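Local coordinates for protein acetaldehyde dehydrogenase (Acetylating) (Geobacillus thermoglucosidasius, PDB 5J78) that probably catalyses the NAD-dependent, CoA-acylating interconversion of acetaldehyde and acetyl-CoA, at residues M209-G221 with L225-V239. Sequence-based numbering, arbitrary orientation.
Sequences MKHKLTDVILATG and LVKAAYSSGKPAYGV. With MG (magnesium ion), chain H.
Lys234 drives its ammonium group into the turn that follows helix 202-210, where NZ donates to His211 O at 2.7 Å and to Thr214 O at 2.8 Å. The second bond lies in the carbonyl plane; at His211 O, Lys234 NZ and the turn's own Thr214 N arrive from opposite faces. CG rests against Met209 O, and the bend at chi2 (-82°) then turns the rest of the chain to these carbonyls. A methionine here, with no ammonium to offer His211 O and Thr214 O, would probably leave the turn less firmly tied to the loop before strand 236-238. Thr214 O also accepts from a water that coordinates the magnesium ion, itself bound by Asp215 OD1 at 2.2 Å, while OD2 accepts from Ile133 N. Ser232 OG, against which Ile217 CD1 packs at 3.3 Å, donates to Ala229 O and accepts from Lys234 N in an ST turn. Between the parallel strands, Ile217 N bonds Pro235 O, Tyr237 N bonds Ile217 O and Ala219 N bonds Tyr237 O. Ala219 CB meets Ala229 CB at 3.6 Å, seating helix 223-229 on the sheet. Strand 216-219, helix 223-229 and strand 236-238 form a beta-alpha-beta unit, flanked by strand 124-138 and, at His211 and Thr214, by Leu40 of helix 28-51.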
loop_
_atom_site.group_PDB
_atom_site.type_symbol
_atom_site.label_atom_id
_atom_site.label_comp_id
_atom_site.label_asym_id
_atom_site.label_seq_id
_atom_site.Cartn_x
_atom_site.Cartn_y
_atom_site.Cartn_z
ATOM N N MET A 209 -12.756 1.983 10.486
ATOM C CA MET A 209 -11.592 1.563 11.250
ATOM C C MET A 209 -10.499 2.648 11.290
ATOM O O MET A 209 -9.794 2.751 12.281
ATOM C CB MET A 209 -11.013 0.262 10.685
ATOM C CG MET A 209 -11.827 -0.981 11.018
ATOM S SD MET A 209 -10.897 -2.470 10.659
ATOM C CE MET A 209 -12.122 -3.698 11.122
ATOM N N LYS A 210 -10.392 3.476 10.250
ATOM C CA LYS A 210 -9.249 4.390 10.136
ATOM C C LYS A 210 -9.590 5.859 10.337
ATOM O O LYS A 210 -8.696 6.691 10.405
ATOM C CB LYS A 210 -8.590 4.211 8.773
ATOM C CG LYS A 210 -8.040 2.796 8.559
ATOM C CD LYS A 210 -7.536 2.622 7.149
ATOM C CE LYS A 210 -6.729 1.355 6.993
ATOM N NZ LYS A 210 -6.238 1.176 5.599
ATOM N N HIS A 211 -10.875 6.173 10.437
ATOM C CA HIS A 211 -11.313 7.557 10.495
ATOM C C HIS A 211 -10.718 8.309 11.695
ATOM O O HIS A 211 -10.528 7.724 12.754
ATOM C CB HIS A 211 -12.837 7.623 10.558
ATOM C CG HIS A 211 -13.387 8.965 10.206
ATOM N ND1 HIS A 211 -13.506 9.985 11.127
ATOM C CD2 HIS A 211 -13.822 9.468 9.029
ATOM C CE1 HIS A 211 -14.015 11.050 10.536
ATOM N NE2 HIS A 211 -14.209 10.766 9.259
ATOM N N LYS A 212 -10.428 9.602 11.518
ATOM C CA LYS A 212 -9.857 10.428 12.588
ATOM C C LYS A 212 -10.677 10.420 13.876
ATOM O O LYS A 212 -10.115 10.465 14.968
ATOM C CB LYS A 212 -9.682 11.885 12.116
ATOM C CG LYS A 212 -10.974 12.631 11.753
ATOM C CD LYS A 212 -10.704 14.105 11.410
ATOM C CE LYS A 212 -11.836 14.712 10.569
ATOM N NZ LYS A 212 -13.213 14.498 11.139
ATOM N N LEU A 213 -11.998 10.370 13.758
ATOM C CA LEU A 213 -12.859 10.373 14.942
ATOM C C LEU A 213 -13.051 9.014 15.640
ATOM O O LEU A 213 -13.589 8.960 16.750
ATOM C CB LEU A 213 -14.245 10.928 14.568
ATOM C CG LEU A 213 -14.256 12.381 14.093
ATOM C CD1 LEU A 213 -15.673 12.784 13.671
ATOM C CD2 LEU A 213 -13.704 13.323 15.172
ATOM N N THR A 214 -12.625 7.920 15.022
ATOM C CA THR A 214 -12.760 6.606 15.664
ATOM C C THR A 214 -11.676 6.446 16.745
ATOM O O THR A 214 -10.498 6.687 16.474
ATOM C CB THR A 214 -12.653 5.477 14.621
ATOM O OG1 THR A 214 -13.816 5.500 13.793
ATOM C CG2 THR A 214 -12.514 4.123 15.268
ATOM N N ASP A 215 -12.051 6.032 17.956
ATOM C CA ASP A 215 -11.091 5.974 19.067
ATOM C C ASP A 215 -10.569 4.578 19.406
ATOM O O ASP A 215 -9.379 4.400 19.674
ATOM C CB ASP A 215 -11.721 6.577 20.312
ATOM C CG ASP A 215 -11.899 8.050 20.180
ATOM O OD1 ASP A 215 -10.886 8.734 19.892
ATOM O OD2 ASP A 215 -13.048 8.514 20.288
ATOM N N VAL A 216 -11.471 3.611 19.439
ATOM C CA VAL A 216 -11.121 2.208 19.679
ATOM C C VAL A 216 -11.977 1.322 18.781
ATOM O O VAL A 216 -13.161 1.604 18.558
ATOM C CB VAL A 216 -11.307 1.826 21.149
ATOM C CG1 VAL A 216 -10.919 0.378 21.382
ATOM C CG2 VAL A 216 -10.440 2.754 22.045
ATOM N N ILE A 217 -11.353 0.283 18.240
ATOM C CA ILE A 217 -12.043 -0.761 17.482
ATOM C C ILE A 217 -12.211 -2.008 18.355
ATOM O O ILE A 217 -11.227 -2.554 18.858
ATOM C CB ILE A 217 -11.253 -1.172 16.204
ATOM C CG1 ILE A 217 -10.903 0.045 15.356
ATOM C CG2 ILE A 217 -12.043 -2.257 15.367
ATOM C CD1 ILE A 217 -9.856 -0.226 14.293
ATOM N N LEU A 218 -13.451 -2.443 18.546
ATOM C CA LEU A 218 -13.739 -3.796 19.043
ATOM C C LEU A 218 -14.002 -4.688 17.849
ATOM O O LEU A 218 -15.039 -4.565 17.197
ATOM C CB LEU A 218 -14.946 -3.817 19.971
ATOM C CG LEU A 218 -14.887 -3.031 21.268
ATOM C CD1 LEU A 218 -16.135 -3.355 22.081
ATOM C CD2 LEU A 218 -13.623 -3.362 22.063
ATOM N N ALA A 219 -13.074 -5.598 17.574
ATOM C CA ALA A 219 -13.128 -6.395 16.363
ATOM C C ALA A 219 -13.446 -7.852 16.691
ATOM O O ALA A 219 -12.559 -8.650 17.027
ATOM C CB ALA A 219 -11.824 -6.285 15.618
ATOM N N THR A 220 -14.726 -8.186 16.616
ATOM C CA THR A 220 -15.163 -9.558 16.788
ATOM C C THR A 220 -15.494 -10.125 15.418
ATOM O O THR A 220 -16.513 -9.798 14.823
ATOM C CB THR A 220 -16.360 -9.639 17.735
ATOM O OG1 THR A 220 -16.048 -8.897 18.919
ATOM C CG2 THR A 220 -16.664 -11.101 18.097
ATOM N N GLY A 221 -14.609 -10.978 14.918
ATOM C CA GLY A 221 -14.735 -11.514 13.570
ATOM C C GLY A 221 -13.628 -12.498 13.284
ATOM O O GLY A 221 -12.911 -12.920 14.203
ATOM N N LEU A 225 -10.280 -10.177 9.555
ATOM C CA LEU A 225 -10.809 -8.871 9.904
ATOM C C LEU A 225 -10.100 -8.331 11.147
ATOM O O LEU A 225 -9.889 -7.130 11.275
ATOM C CB LEU A 225 -12.304 -8.947 10.132
ATOM C CG LEU A 225 -12.863 -7.616 10.592
ATOM C CD1 LEU A 225 -14.096 -7.235 9.784
ATOM C CD2 LEU A 225 -13.142 -7.760 12.092
ATOM N N VAL A 226 -9.719 -9.227 12.046
ATOM C CA VAL A 226 -8.996 -8.833 13.248
ATOM C C VAL A 226 -7.599 -8.318 12.886
ATOM O O VAL A 226 -7.126 -7.333 13.462
ATOM C CB VAL A 226 -8.901 -10.009 14.232
ATOM C CG1 VAL A 226 -7.925 -9.705 15.386
ATOM C CG2 VAL A 226 -10.286 -10.337 14.761
ATOM N N LYS A 227 -6.948 -8.986 11.931
ATOM C CA LYS A 227 -5.640 -8.566 11.461
ATOM C C LYS A 227 -5.780 -7.163 10.879
ATOM O O LYS A 227 -4.915 -6.310 11.072
ATOM C CB LYS A 227 -5.075 -9.542 10.411
ATOM C CG LYS A 227 -3.564 -9.389 10.113
ATOM C CD LYS A 227 -2.678 -9.915 11.283
ATOM C CE LYS A 227 -1.155 -9.830 10.979
ATOM N NZ LYS A 227 -0.225 -10.216 12.129
ATOM N N ALA A 228 -6.886 -6.922 10.179
ATOM C CA ALA A 228 -7.145 -5.597 9.613
ATOM C C ALA A 228 -7.288 -4.543 10.709
ATOM O O ALA A 228 -6.801 -3.408 10.579
ATOM C CB ALA A 228 -8.380 -5.614 8.759
ATOM N N ALA A 229 -7.968 -4.911 11.786
ATOM C CA ALA A 229 -8.142 -3.981 12.895
ATOM C C ALA A 229 -6.781 -3.651 13.547
ATOM O O ALA A 229 -6.549 -2.521 13.942
ATOM C CB ALA A 229 -9.128 -4.556 13.934
ATOM N N TYR A 230 -5.892 -4.632 13.654
ATOM C CA TYR A 230 -4.546 -4.366 14.182
ATOM C C TYR A 230 -3.590 -3.747 13.135
ATOM O O TYR A 230 -2.402 -3.527 13.416
ATOM C CB TYR A 230 -3.945 -5.650 14.767
ATOM C CG TYR A 230 -4.506 -5.952 16.140
ATOM C CD1 TYR A 230 -4.043 -5.275 17.257
ATOM C CD2 TYR A 230 -5.527 -6.866 16.312
ATOM C CE1 TYR A 230 -4.560 -5.522 18.507
ATOM C CE2 TYR A 230 -6.058 -7.123 17.561
ATOM C CZ TYR A 230 -5.579 -6.449 18.655
ATOM O OH TYR A 230 -6.112 -6.699 19.909
ATOM N N SER A 231 -4.128 -3.433 11.958
ATOM C CA SER A 231 -3.368 -2.815 10.867
ATOM C C SER A 231 -3.914 -1.440 10.578
ATOM O O SER A 231 -3.481 -0.787 9.646
ATOM C CB SER A 231 -3.442 -3.644 9.585
ATOM O OG SER A 231 -2.893 -4.941 9.746
ATOM N N SER A 232 -4.899 -1.024 11.369
ATOM C CA SER A 232 -5.695 0.163 11.073
ATOM C C SER A 232 -5.049 1.477 11.454
ATOM O O SER A 232 -5.518 2.548 11.047
ATOM C CB SER A 232 -7.018 0.078 11.812
ATOM O OG SER A 232 -6.774 0.111 13.208
ATOM N N GLY A 233 -4.007 1.400 12.275
ATOM C CA GLY A 233 -3.425 2.588 12.861
ATOM C C GLY A 233 -4.129 3.011 14.147
ATOM O O GLY A 233 -3.761 4.034 14.724
ATOM N N LYS A 234 -5.128 2.236 14.592
ATOM C CA LYS A 234 -5.898 2.547 15.813
ATOM C C LYS A 234 -5.731 1.479 16.890
ATOM O O LYS A 234 -5.508 0.327 16.583
ATOM C CB LYS A 234 -7.404 2.647 15.542
ATOM C CG LYS A 234 -7.818 3.598 14.494
ATOM C CD LYS A 234 -7.884 5.002 15.016
ATOM C CE LYS A 234 -8.550 5.894 13.996
ATOM N NZ LYS A 234 -8.587 7.282 14.515
ATOM N N PRO A 235 -5.926 1.858 18.151
ATOM C CA PRO A 235 -6.045 0.888 19.230
ATOM C C PRO A 235 -7.217 -0.066 18.980
ATOM O O PRO A 235 -8.324 0.383 18.625
ATOM C CB PRO A 235 -6.277 1.770 20.467
ATOM C CG PRO A 235 -5.798 3.102 20.079
ATOM C CD PRO A 235 -6.094 3.233 18.635
ATOM N N ALA A 236 -6.968 -1.364 19.135
ATOM C CA ALA A 236 -8.006 -2.384 18.914
ATOM C C ALA A 236 -8.006 -3.496 19.951
ATOM O O ALA A 236 -6.953 -3.937 20.432
ATOM C CB ALA A 236 -7.851 -2.999 17.541
ATOM N N TYR A 237 -9.210 -3.963 20.259
ATOM C CA TYR A 237 -9.400 -5.205 20.982
ATOM C C TYR A 237 -9.958 -6.225 20.018
ATOM O O TYR A 237 -11.126 -6.145 19.600
ATOM C CB TYR A 237 -10.325 -5.025 22.180
ATOM C CG TYR A 237 -9.748 -4.187 23.292
ATOM C CD1 TYR A 237 -8.951 -4.755 24.274
ATOM C CD2 TYR A 237 -10.011 -2.824 23.375
ATOM C CE1 TYR A 237 -8.418 -3.987 25.299
ATOM C CE2 TYR A 237 -9.485 -2.059 24.394
ATOM C CZ TYR A 237 -8.688 -2.647 25.355
ATOM O OH TYR A 237 -8.157 -1.881 26.366
ATOM N N GLY A 238 -9.120 -7.193 19.668
ATOM C CA GLY A 238 -9.506 -8.236 18.726
ATOM C C GLY A 238 -9.856 -9.526 19.440
ATOM O O GLY A 238 -9.687 -9.642 20.653
ATOM N N VAL A 239 -10.367 -10.490 18.682
ATOM C CA VAL A 239 -10.526 -11.854 19.148
ATOM C C VAL A 239 -9.668 -12.772 18.308
ATOM O O VAL A 239 -9.045 -12.352 17.342
ATOM C CB VAL A 239 -11.985 -12.338 19.049
ATOM C CG1 VAL A 239 -12.911 -11.423 19.832
ATOM C CG2 VAL A 239 -12.422 -12.407 17.583
HETATM MG MG MG H . -10.115 10.521 18.887
HETATM O O HOH W 1 -5.662 5.237 11.355
HETATM O O HOH W 2 -4.539 -1.049 6.335
HETATM O O HOH W 3 -9.200 9.401 17.381
HETATM O O HOH W 4 -10.741 11.444 20.621
#